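Local coordinates for plasmid pRiA4b Orf3-like domain-containing protein (Methanosarcina mazei, PDB 2I1S), which is of unknown function but belongs to the family of proteins related to ORF-3 of plasmid pRiA4b, at residues I41-W47 and L102-D106; Y105-W111 and V140-G146; F94-E100 and K114-I120. All blocks are in the same frame, centred on the assembly; numbering follows the deposited sequence.

The three contacts follow one beta hairpin, strands 100-105 and 111-122, neighbours in the mixed sheet. Interaction 3 lies at its open end; interaction 1 packs the end of helix 34-44 on the second half of strand 100-105; interaction 2 joins the hairpin turn to loop 140-146. Along the chain come 41-47, 94-100, 102-106, 105-111, 114-120 and 140-146, so interaction 3 alternates with the other two. Centres lie about 10 Å (1 and 2), 18 Å (1 and 3) and 25 Å (2 and 3) apart. Interactions 1 and 2 share Y105 and D106, and W47 NE1 probably donates to V140 O, joining the end of helix 34-44 to the loop before helix 146-157.

Interaction 1 (I41-W47 and L102-D106); sequences IQAVMDW and LYTYD
Helix 34-44 packs on the central sheet here, its last turn and the residues after it meeting strand 100-105 through the tyrosines Y103 and Y105. The helix closes with a Schellman motif in which D46 takes positive phi and W47 N bonds back to Q42 O, which returns the indole to the strand. I41 lays CD1 over the Y103 ring in a CH-pi contact, 3.7 Å from the ring centroid, while its CG2 branch touches Y103 CE2 at 3.4 Å; a branched aliphatic side chain suits this buried position because two methyls can meet one ring. Q42 bends at chi2 (-64°), which carries its amide in between the two tyrosines. Its NE2 donates to Y103 OH at 2.8 Å, approaching at the edge of that ring, and also lies above the centre of the Y105 ring. The bond is bent (140° at the hydrogen), the hydroxyl lying somewhat out of the amide plane. Q42 OE1 accepts from D49 N, and Y103 OH is also bonded to H38 ND1, so these buried polar groups are paired. The six-membered ring of W47 stacks offset on Y105, centroids 4.9 Å apart and planes at 30°, and W47 NE1 is bonded to V140 O. M45 CB sits over the indole's other face, opposite Y105 CD2, which lies 3.4 Å from W47 CE3.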
loop_
_atom_site.group_PDB
_atom_site.type_symbol
_atom_site.label_atom_id
_atom_site.label_comp_id
_atom_site.label_asym_id
_atom_site.label_seq_id
_atom_site.Cartn_x
_atom_site.Cartn_y
_atom_site.Cartn_z
ATOM N N ILE A 41 -2.297 4.369 -1.447
ATOM C CA ILE A 41 -1.930 2.952 -1.548
ATOM C C ILE A 41 -2.292 2.298 -2.901
ATOM O O ILE A 41 -1.426 1.664 -3.541
ATOM C CB ILE A 41 -2.468 2.101 -0.315
ATOM C CG1 ILE A 41 -1.953 2.678 1.009
ATOM C CG2 ILE A 41 -2.011 0.616 -0.449
ATOM C CD1 ILE A 41 -2.615 2.008 2.275
ATOM N N GLN A 42 -3.545 2.445 -3.343
ATOM C CA GLN A 42 -3.934 1.860 -4.631
ATOM C C GLN A 42 -3.054 2.382 -5.766
ATOM O O GLN A 42 -2.711 1.631 -6.698
ATOM C CB GLN A 42 -5.424 2.139 -4.974
ATOM C CG GLN A 42 -6.456 1.420 -4.127
ATOM C CD GLN A 42 -6.398 -0.076 -4.272
ATOM O OE1 GLN A 42 -6.660 -0.604 -5.327
ATOM N NE2 GLN A 42 -6.094 -0.774 -3.185
ATOM N N ALA A 43 -2.722 3.672 -5.681
ATOM C CA ALA A 43 -1.943 4.398 -6.677
ATOM C C ALA A 43 -0.505 3.925 -6.747
ATOM O O ALA A 43 -0.032 3.595 -7.834
ATOM C CB ALA A 43 -1.997 5.894 -6.410
ATOM N N VAL A 44 0.161 3.826 -5.592
ATOM C CA VAL A 44 1.590 3.433 -5.535
ATOM C C VAL A 44 1.828 1.984 -5.890
ATOM O O VAL A 44 2.906 1.646 -6.422
ATOM C CB VAL A 44 2.355 3.812 -4.192
ATOM C CG1 VAL A 44 2.358 5.264 -3.999
ATOM C CG2 VAL A 44 1.782 3.079 -2.963
ATOM N N MET A 45 0.804 1.161 -5.639
ATOM C CA MET A 45 0.807 -0.278 -5.955
ATOM C C MET A 45 0.240 -0.625 -7.307
ATOM O O MET A 45 0.180 -1.804 -7.681
ATOM C CB MET A 45 0.057 -1.060 -4.877
ATOM C CG MET A 45 0.780 -1.069 -3.492
ATOM S SD MET A 45 2.565 -1.351 -3.424
ATOM C CE MET A 45 2.793 -0.936 -1.713
ATOM N N ASP A 46 -0.205 0.381 -8.051
ATOM C CA ASP A 46 -0.822 0.155 -9.354
ATOM C C ASP A 46 -1.969 -0.902 -9.295
ATOM O O ASP A 46 -2.150 -1.776 -10.174
ATOM C CB ASP A 46 0.281 -0.153 -10.380
ATOM C CG ASP A 46 -0.216 -0.095 -11.813
ATOM O OD1 ASP A 46 -1.352 0.410 -12.038
ATOM O OD2 ASP A 46 0.545 -0.550 -12.714
ATOM N N TRP A 47 -2.749 -0.805 -8.218
ATOM C CA TRP A 47 -3.925 -1.629 -8.043
ATOM C C TRP A 47 -5.164 -0.943 -8.656
ATOM O O TRP A 47 -5.118 0.218 -9.051
ATOM C CB TRP A 47 -4.101 -1.970 -6.557
ATOM C CG TRP A 47 -3.138 -3.019 -6.040
ATOM C CD1 TRP A 47 -2.511 -4.003 -6.774
ATOM C CD2 TRP A 47 -2.721 -3.223 -4.673
ATOM N NE1 TRP A 47 -1.729 -4.775 -5.958
ATOM C CE2 TRP A 47 -1.837 -4.324 -4.666
ATOM C CE3 TRP A 47 -3.011 -2.581 -3.456
ATOM C CZ2 TRP A 47 -1.224 -4.791 -3.490
ATOM C CZ3 TRP A 47 -2.382 -3.050 -2.275
ATOM C CH2 TRP A 47 -1.528 -4.153 -2.307
ATOM N N LEU A 102 -1.965 -1.581 9.812
ATOM C CA LEU A 102 -2.046 -2.645 8.817
ATOM C C LEU A 102 -3.215 -2.425 7.826
ATOM O O LEU A 102 -4.367 -2.256 8.232
ATOM C CB LEU A 102 -2.146 -4.004 9.488
ATOM C CG LEU A 102 -2.139 -5.188 8.502
ATOM C CD1 LEU A 102 -0.767 -5.416 7.827
ATOM C CD2 LEU A 102 -2.649 -6.450 9.247
ATOM N N TYR A 103 -2.902 -2.452 6.544
ATOM C CA TYR A 103 -3.890 -2.332 5.463
ATOM C C TYR A 103 -4.027 -3.666 4.753
ATOM O O TYR A 103 -3.050 -4.187 4.238
ATOM C CB TYR A 103 -3.412 -1.274 4.464
ATOM C CG TYR A 103 -4.213 -1.081 3.194
ATOM C CD1 TYR A 103 -5.373 -0.310 3.179
ATOM C CD2 TYR A 103 -3.775 -1.603 1.985
ATOM C CE1 TYR A 103 -6.095 -0.086 1.991
ATOM C CE2 TYR A 103 -4.487 -1.381 0.783
ATOM C CZ TYR A 103 -5.642 -0.616 0.786
ATOM O OH TYR A 103 -6.328 -0.354 -0.418
ATOM N N THR A 104 -5.236 -4.198 4.719
ATOM C CA THR A 104 -5.556 -5.382 3.939
ATOM C C THR A 104 -6.422 -4.987 2.719
ATOM O O THR A 104 -7.389 -4.227 2.828
ATOM C CB THR A 104 -6.269 -6.454 4.830
ATOM O OG1 THR A 104 -5.450 -6.743 5.975
ATOM C CG2 THR A 104 -6.550 -7.770 4.055
ATOM N N TYR A 105 -6.038 -5.491 1.551
ATOM C CA TYR A 105 -6.756 -5.276 0.320
ATOM C C TYR A 105 -6.914 -6.646 -0.359
ATOM O O TYR A 105 -5.930 -7.395 -0.496
ATOM C CB TYR A 105 -5.984 -4.291 -0.570
ATOM C CG TYR A 105 -6.511 -4.216 -1.992
ATOM C CD1 TYR A 105 -7.828 -3.758 -2.245
ATOM C CD2 TYR A 105 -5.728 -4.644 -3.081
ATOM C CE1 TYR A 105 -8.351 -3.694 -3.553
ATOM C CE2 TYR A 105 -6.227 -4.578 -4.390
ATOM C CZ TYR A 105 -7.569 -4.113 -4.618
ATOM O OH TYR A 105 -8.116 -4.027 -5.906
ATOM N N ASP A 106 -8.144 -6.969 -0.785
ATOM C CA ASP A 106 -8.481 -8.259 -1.412
ATOM C C ASP A 106 -8.569 -9.313 -0.336
ATOM O O ASP A 106 -7.548 -9.835 0.108
ATOM C CB ASP A 106 -7.463 -8.687 -2.512
ATOM C CG ASP A 106 -7.997 -9.806 -3.426
ATOM O OD1 ASP A 106 -7.577 -9.895 -4.587
ATOM O OD2 ASP A 106 -8.861 -10.602 -2.993
#

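Interaction 2 (Y105-W111 and V140-G146); sequences YDFGDNW and VPEDSGG
The backbones approach most closely where D109 and G146 bring their CA atoms within 4.2 Å, the loop 140-146 having turned through a type II beta turn from P141 to S144. Glycine suits position 146, where phi is positive and G146 CA lies 3.3 Å from D109 O. W111 is clasped at this point. V140 CG2 stands 3.4 Å from the centroid of its six-membered ring, almost on the ring normal, and G146 CA lies over the opposite face at 3.6 Å from the same centroid. S144 OG reaches the indole edge and bonds to P141 O within its own turn. D109, with CG beside its backbone N (chi1 -79°), aims its carboxylate at the backbone just after the turn: OD2 accepts from G145 N at 2.8 Å, the donor coming from above the carboxylate plane. This is the tip of the beta hairpin of strands 100-105 and 111-122: D106 OD2 accepts from G108 N in an Asx turn and from D109 N, widening it to an Asx motif, both donors on one face of its plane. Nearby, E142 OE2 takes a very short bond of 2.5 Å from Y105 OH, their ring and carboxylate planes 71° apart, and accepts also from E48 N. One water donates to D106 OD1 and E142 OE1 and accepts from D143 N and, at 3.0 Å, from W111 NE1.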
loop_
_atom_site.group_PDB
_atom_site.type_symbol
_atom_site.label_atom_id
_atom_site.label_comp_id
_atom_site.label_asym_id
_atom_site.label_seq_id
_atom_site.Cartn_x
_atom_site.Cartn_y
_atom_site.Cartn_z
ATOM N N TYR A 105 -6.038 -5.491 1.551
ATOM C CA TYR A 105 -6.756 -5.276 0.320
ATOM C C TYR A 105 -6.914 -6.646 -0.359
ATOM O O TYR A 105 -5.930 -7.395 -0.496
ATOM C CB TYR A 105 -5.984 -4.291 -0.570
ATOM C CG TYR A 105 -6.511 -4.216 -1.992
ATOM C CD1 TYR A 105 -7.828 -3.758 -2.245
ATOM C CD2 TYR A 105 -5.728 -4.644 -3.081
ATOM C CE1 TYR A 105 -8.351 -3.694 -3.553
ATOM C CE2 TYR A 105 -6.227 -4.578 -4.390
ATOM C CZ TYR A 105 -7.569 -4.113 -4.618
ATOM O OH TYR A 105 -8.116 -4.027 -5.906
ATOM N N ASP A 106 -8.144 -6.969 -0.785
ATOM C CA ASP A 106 -8.481 -8.259 -1.412
ATOM C C ASP A 106 -8.569 -9.313 -0.336
ATOM O O ASP A 106 -7.548 -9.835 0.108
ATOM C CB ASP A 106 -7.463 -8.687 -2.512
ATOM C CG ASP A 106 -7.997 -9.806 -3.426
ATOM O OD1 ASP A 106 -7.577 -9.895 -4.587
ATOM O OD2 ASP A 106 -8.861 -10.602 -2.993
ATOM N N PHE A 107 -9.789 -9.638 0.074
ATOM C CA PHE A 107 -10.019 -10.597 1.151
ATOM C C PHE A 107 -9.905 -12.044 0.669
ATOM O O PHE A 107 -10.059 -12.983 1.474
ATOM C CB PHE A 107 -11.386 -10.321 1.853
ATOM C CG PHE A 107 -11.440 -8.966 2.550
ATOM C CD1 PHE A 107 -10.272 -8.188 2.695
ATOM C CD2 PHE A 107 -12.628 -8.491 3.088
ATOM C CE1 PHE A 107 -10.291 -6.959 3.317
ATOM C CE2 PHE A 107 -12.665 -7.246 3.734
ATOM C CZ PHE A 107 -11.508 -6.477 3.845
ATOM N N GLY A 108 -9.648 -12.227 -0.629
ATOM C CA GLY A 108 -9.297 -13.551 -1.180
ATOM C C GLY A 108 -7.781 -13.758 -1.223
ATOM O O GLY A 108 -7.233 -14.638 -0.556
ATOM N N ASP A 109 -7.089 -12.928 -1.995
ATOM C CA ASP A 109 -5.629 -12.981 -2.062
ATOM C C ASP A 109 -4.953 -12.503 -0.765
ATOM O O ASP A 109 -3.826 -12.924 -0.476
ATOM C CB ASP A 109 -5.096 -12.165 -3.259
ATOM C CG ASP A 109 -5.208 -12.905 -4.602
ATOM O OD1 ASP A 109 -5.940 -13.915 -4.725
ATOM O OD2 ASP A 109 -4.537 -12.467 -5.557
ATOM N N ASN A 110 -5.620 -11.629 -0.011
ATOM C CA ASN A 110 -5.185 -11.197 1.331
ATOM C C ASN A 110 -3.844 -10.432 1.261
ATOM O O ASN A 110 -2.838 -10.796 1.876
ATOM C CB ASN A 110 -5.210 -12.389 2.329
ATOM C CG ASN A 110 -4.968 -11.964 3.820
ATOM O OD1 ASN A 110 -5.399 -10.892 4.268
ATOM N ND2 ASN A 110 -4.266 -12.829 4.579
ATOM N N TRP A 111 -3.819 -9.393 0.439
ATOM C CA TRP A 111 -2.649 -8.521 0.385
ATOM C C TRP A 111 -2.631 -7.655 1.608
ATOM O O TRP A 111 -3.654 -7.046 1.964
ATOM C CB TRP A 111 -2.679 -7.607 -0.860
ATOM C CG TRP A 111 -2.778 -8.349 -2.192
ATOM C CD1 TRP A 111 -3.776 -8.231 -3.106
ATOM C CD2 TRP A 111 -1.827 -9.283 -2.746
ATOM N NE1 TRP A 111 -3.533 -9.051 -4.184
ATOM C CE2 TRP A 111 -2.339 -9.698 -4.000
ATOM C CE3 TRP A 111 -0.600 -9.817 -2.299
ATOM C CZ2 TRP A 111 -1.662 -10.626 -4.832
ATOM C CZ3 TRP A 111 0.073 -10.743 -3.105
ATOM C CH2 TRP A 111 -0.457 -11.131 -4.378
ATOM N N VAL A 140 2.737 -6.256 -6.614
ATOM C CA VAL A 140 2.123 -7.540 -6.991
ATOM C C VAL A 140 0.929 -7.223 -7.904
ATOM O O VAL A 140 0.161 -6.295 -7.614
ATOM C CB VAL A 140 1.668 -8.361 -5.735
ATOM C CG1 VAL A 140 2.881 -8.736 -4.848
ATOM C CG2 VAL A 140 0.587 -7.606 -4.903
ATOM N N PRO A 141 0.792 -7.955 -9.032
ATOM C CA PRO A 141 -0.373 -7.686 -9.878
ATOM C C PRO A 141 -1.661 -8.091 -9.171
ATOM O O PRO A 141 -1.632 -8.933 -8.254
ATOM C CB PRO A 141 -0.131 -8.566 -11.098
ATOM C CG PRO A 141 1.465 -8.775 -11.088
ATOM C CD PRO A 141 1.696 -8.971 -9.633
ATOM N N GLU A 142 -2.765 -7.467 -9.587
ATOM C CA GLU A 142 -4.049 -7.849 -9.100
ATOM C C GLU A 142 -4.270 -9.353 -9.374
ATOM O O GLU A 142 -3.878 -9.842 -10.423
ATOM C CB GLU A 142 -5.162 -6.976 -9.739
ATOM C CG GLU A 142 -5.166 -5.502 -9.262
ATOM C CD GLU A 142 -6.110 -5.259 -8.075
ATOM O OE1 GLU A 142 -6.486 -6.253 -7.412
ATOM O OE2 GLU A 142 -6.495 -4.081 -7.799
ATOM N N ASP A 143 -4.869 -10.057 -8.393
ATOM C CA ASP A 143 -5.461 -11.386 -8.571
ATOM C C ASP A 143 -4.402 -12.505 -8.725
ATOM O O ASP A 143 -4.719 -13.653 -9.119
ATOM C CB ASP A 143 -6.434 -11.347 -9.761
ATOM C CG ASP A 143 -7.455 -10.221 -9.642
ATOM O OD1 ASP A 143 -8.062 -10.046 -8.559
ATOM O OD2 ASP A 143 -7.672 -9.509 -10.631
ATOM N N SER A 144 -3.155 -12.161 -8.385
ATOM C CA SER A 144 -2.011 -13.043 -8.651
ATOM C C SER A 144 -1.822 -14.192 -7.633
ATOM O O SER A 144 -0.790 -14.869 -7.654
ATOM C CB SER A 144 -0.715 -12.242 -8.817
ATOM O OG SER A 144 -0.327 -11.630 -7.602
ATOM N N GLY A 145 -2.791 -14.373 -6.740
ATOM C CA GLY A 145 -2.816 -15.522 -5.831
ATOM C C GLY A 145 -2.218 -15.302 -4.439
ATOM O O GLY A 145 -2.003 -16.271 -3.722
ATOM N N GLY A 146 -1.978 -14.044 -4.039
ATOM C CA GLY A 146 -1.508 -13.749 -2.701
ATOM C C GLY A 146 0.011 -13.872 -2.703
ATOM O O GLY A 146 0.629 -14.026 -3.761
HETATM O O HOH W 1 -5.691 -8.575 -6.183
HETATM O O HOH W 2 -8.514 -11.852 -6.891
HETATM O O HOH W 3 -6.222 -15.012 -7.131
#

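Interaction 3 (F94-E100 and K114-I120); sequences FTLENKE and KVRLEKI
R116 sets CG anti to its backbone N (chi1 161°) and folds at chi2 and chi3, whereas E100 runs extended beyond CG; these shapes bring guanidinium and carboxylate together on the same face of the sheet. R116 NE donates to E100 OE2 at 3.0 Å in a nearly straight hydrogen bond, part of a salt bridge. The oxygen lies in the guanidinium plane, but the nitrogen reaches it from above the carboxylate plane, the two planes 61° apart; R116 NH2 adds a weak second bond to E100 OE2. K99, bent at chi3, lays its aliphatic chain beside that of R116, with K99 CD 3.7 Å from R116 CD, methylene packing that suits a place near solvent. Behind them F94, V115 and L117 form a buried apolar cluster. F94 meets L117 CB with CD2 at 3.9 Å and V115 CG1 with CZ at 3.9 Å, while L117 CD2 packs at 3.4 Å against T95 O. L96 CD2 carries it outward to I120 CG1 at the more exposed margin. The backbones join through L117 N, which donates to K99 O at 2.7 Å, and E100 pairs with R116 as an antiparallel non-hydrogen-bonded pair. Beyond, E118 and K119 both face H10 of strand 7-15 in a classic beta bulge. This is the open end of an antiparallel beta hairpin, with the type I turn from T95 to N98 preceding its first strand.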
loop_
_atom_site.group_PDB
_atom_site.type_symbol
_atom_site.label_atom_id
_atom_site.label_comp_id
_atom_site.label_asym_id
_atom_site.label_seq_id
_atom_site.Cartn_x
_atom_site.Cartn_y
_atom_site.Cartn_z
ATOM N N PHE A 94 -2.177 8.432 13.740
ATOM C CA PHE A 94 -0.724 8.400 13.604
ATOM C C PHE A 94 -0.064 9.481 14.449
ATOM O O PHE A 94 -0.381 10.670 14.346
ATOM C CB PHE A 94 -0.286 8.568 12.139
ATOM C CG PHE A 94 -0.562 7.367 11.259
ATOM C CD1 PHE A 94 -1.752 7.279 10.532
ATOM C CD2 PHE A 94 0.400 6.358 11.105
ATOM C CE1 PHE A 94 -2.015 6.177 9.708
ATOM C CE2 PHE A 94 0.163 5.266 10.286
ATOM C CZ PHE A 94 -1.058 5.173 9.574
ATOM N N THR A 95 0.857 9.051 15.298
ATOM C CA THR A 95 1.747 9.955 15.994
ATOM C C THR A 95 3.114 9.277 15.968
ATOM O O THR A 95 3.260 8.177 15.409
ATOM C CB THR A 95 1.291 10.212 17.460
ATOM O OG1 THR A 95 1.891 9.253 18.343
ATOM C CG2 THR A 95 -0.249 10.153 17.583
ATOM N N LEU A 96 4.106 9.923 16.570
ATOM C CA LEU A 96 5.442 9.361 16.646
ATOM C C LEU A 96 5.571 8.190 17.656
ATOM O O LEU A 96 6.437 7.336 17.485
ATOM C CB LEU A 96 6.495 10.467 16.883
ATOM C CG LEU A 96 6.578 11.654 15.900
ATOM C CD1 LEU A 96 7.496 12.755 16.448
ATOM C CD2 LEU A 96 7.014 11.249 14.473
ATOM N N GLU A 97 4.733 8.122 18.694
ATOM C CA GLU A 97 4.636 6.849 19.440
ATOM C C GLU A 97 3.386 5.997 19.116
ATOM O O GLU A 97 2.943 5.196 19.946
ATOM C CB GLU A 97 4.836 6.996 20.959
ATOM C CG GLU A 97 3.846 7.889 21.662
ATOM C CD GLU A 97 4.401 9.271 21.900
ATOM O OE1 GLU A 97 4.813 9.939 20.920
ATOM O OE2 GLU A 97 4.425 9.687 23.075
ATOM N N ASN A 98 2.827 6.180 17.925
ATOM C CA ASN A 98 1.809 5.279 17.393
ATOM C C ASN A 98 1.900 5.350 15.883
ATOM O O ASN A 98 1.063 5.978 15.225
ATOM C CB ASN A 98 0.393 5.643 17.880
ATOM C CG ASN A 98 -0.601 4.497 17.678
ATOM O OD1 ASN A 98 -0.325 3.371 18.086
ATOM N ND2 ASN A 98 -1.749 4.772 17.036
ATOM N N LYS A 99 2.923 4.704 15.337
ATOM C CA LYS A 99 3.381 5.000 13.975
ATOM C C LYS A 99 2.948 4.030 12.870
ATOM O O LYS A 99 3.103 4.358 11.678
ATOM C CB LYS A 99 4.892 5.269 13.922
ATOM C CG LYS A 99 5.788 4.261 14.606
ATOM C CD LYS A 99 7.247 4.690 14.494
ATOM C CE LYS A 99 7.428 6.200 14.736
ATOM N NZ LYS A 99 8.835 6.712 14.470
ATOM N N GLU A 100 2.345 2.895 13.258
ATOM C CA GLU A 100 2.051 1.810 12.325
ATOM C C GLU A 100 0.560 1.413 12.179
ATOM O O GLU A 100 -0.185 1.407 13.153
ATOM C CB GLU A 100 2.920 0.593 12.665
ATOM C CG GLU A 100 3.291 -0.258 11.441
ATOM C CD GLU A 100 4.460 -1.181 11.724
ATOM O OE1 GLU A 100 4.337 -2.006 12.660
ATOM O OE2 GLU A 100 5.496 -1.089 11.010
ATOM N N LYS A 114 2.022 -2.901 5.222
ATOM C CA LYS A 114 2.407 -2.227 6.471
ATOM C C LYS A 114 2.546 -0.753 6.192
ATOM O O LYS A 114 3.168 -0.333 5.194
ATOM C CB LYS A 114 3.738 -2.731 7.021
ATOM C CG LYS A 114 3.767 -4.096 7.635
ATOM C CD LYS A 114 5.253 -4.411 8.024
ATOM C CE LYS A 114 5.410 -5.391 9.228
ATOM N NZ LYS A 114 5.511 -6.817 8.780
ATOM N N VAL A 115 1.953 0.052 7.047
ATOM C CA VAL A 115 2.041 1.515 6.871
ATOM C C VAL A 115 2.766 2.021 8.112
ATOM O O VAL A 115 2.333 1.790 9.243
ATOM C CB VAL A 115 0.645 2.202 6.703
ATOM C CG1 VAL A 115 0.811 3.687 6.447
ATOM C CG2 VAL A 115 -0.194 1.529 5.588
ATOM N N ARG A 116 3.913 2.637 7.901
ATOM C CA ARG A 116 4.700 3.153 8.995
ATOM C C ARG A 116 4.951 4.646 8.775
ATOM O O ARG A 116 5.471 5.035 7.746
ATOM C CB ARG A 116 6.003 2.352 9.104
ATOM C CG ARG A 116 7.105 3.044 9.890
ATOM C CD ARG A 116 7.089 2.647 11.364
ATOM N NE ARG A 116 7.371 1.220 11.544
ATOM C CZ ARG A 116 8.521 0.725 12.012
ATOM N NH1 ARG A 116 9.532 1.530 12.365
ATOM N NH2 ARG A 116 8.651 -0.591 12.132
ATOM N N LEU A 117 4.518 5.464 9.729
ATOM C CA LEU A 117 4.946 6.874 9.835
ATOM C C LEU A 117 6.427 7.000 10.223
ATOM O O LEU A 117 6.836 6.542 11.289
ATOM C CB LEU A 117 4.079 7.617 10.865
ATOM C CG LEU A 117 4.249 9.129 11.052
ATOM C CD1 LEU A 117 3.764 9.939 9.833
ATOM C CD2 LEU A 117 3.535 9.565 12.326
ATOM N N GLU A 118 7.236 7.608 9.355
ATOM C CA GLU A 118 8.638 7.845 9.703
ATOM C C GLU A 118 8.891 9.268 10.183
ATOM O O GLU A 118 9.665 9.469 11.116
ATOM C CB GLU A 118 9.571 7.505 8.543
ATOM C CG GLU A 118 9.709 6.002 8.285
ATOM C CD GLU A 118 10.523 5.672 7.033
ATOM O OE1 GLU A 118 10.516 6.481 6.065
ATOM O OE2 GLU A 118 11.166 4.594 7.016
ATOM N N LYS A 119 8.253 10.250 9.533
ATOM C CA LYS A 119 8.483 11.678 9.837
ATOM C C LYS A 119 7.224 12.490 9.592
ATOM O O LYS A 119 6.487 12.237 8.630
ATOM C CB LYS A 119 9.572 12.265 8.936
ATOM C CG LYS A 119 10.961 11.669 9.062
ATOM C CD LYS A 119 11.602 11.454 7.674
ATOM C CE LYS A 119 11.898 12.780 6.972
ATOM N NZ LYS A 119 13.322 12.878 6.490
ATOM N N ILE A 120 6.984 13.451 10.473
ATOM C CA ILE A 120 5.980 14.493 10.290
ATOM C C ILE A 120 6.766 15.783 10.035
ATOM O O ILE A 120 7.554 16.191 10.886
ATOM C CB ILE A 120 5.099 14.669 11.565
ATOM C CG1 ILE A 120 4.273 13.401 11.860
ATOM C CG2 ILE A 120 4.187 15.902 11.435
ATOM C CD1 ILE A 120 3.282 13.556 13.022
#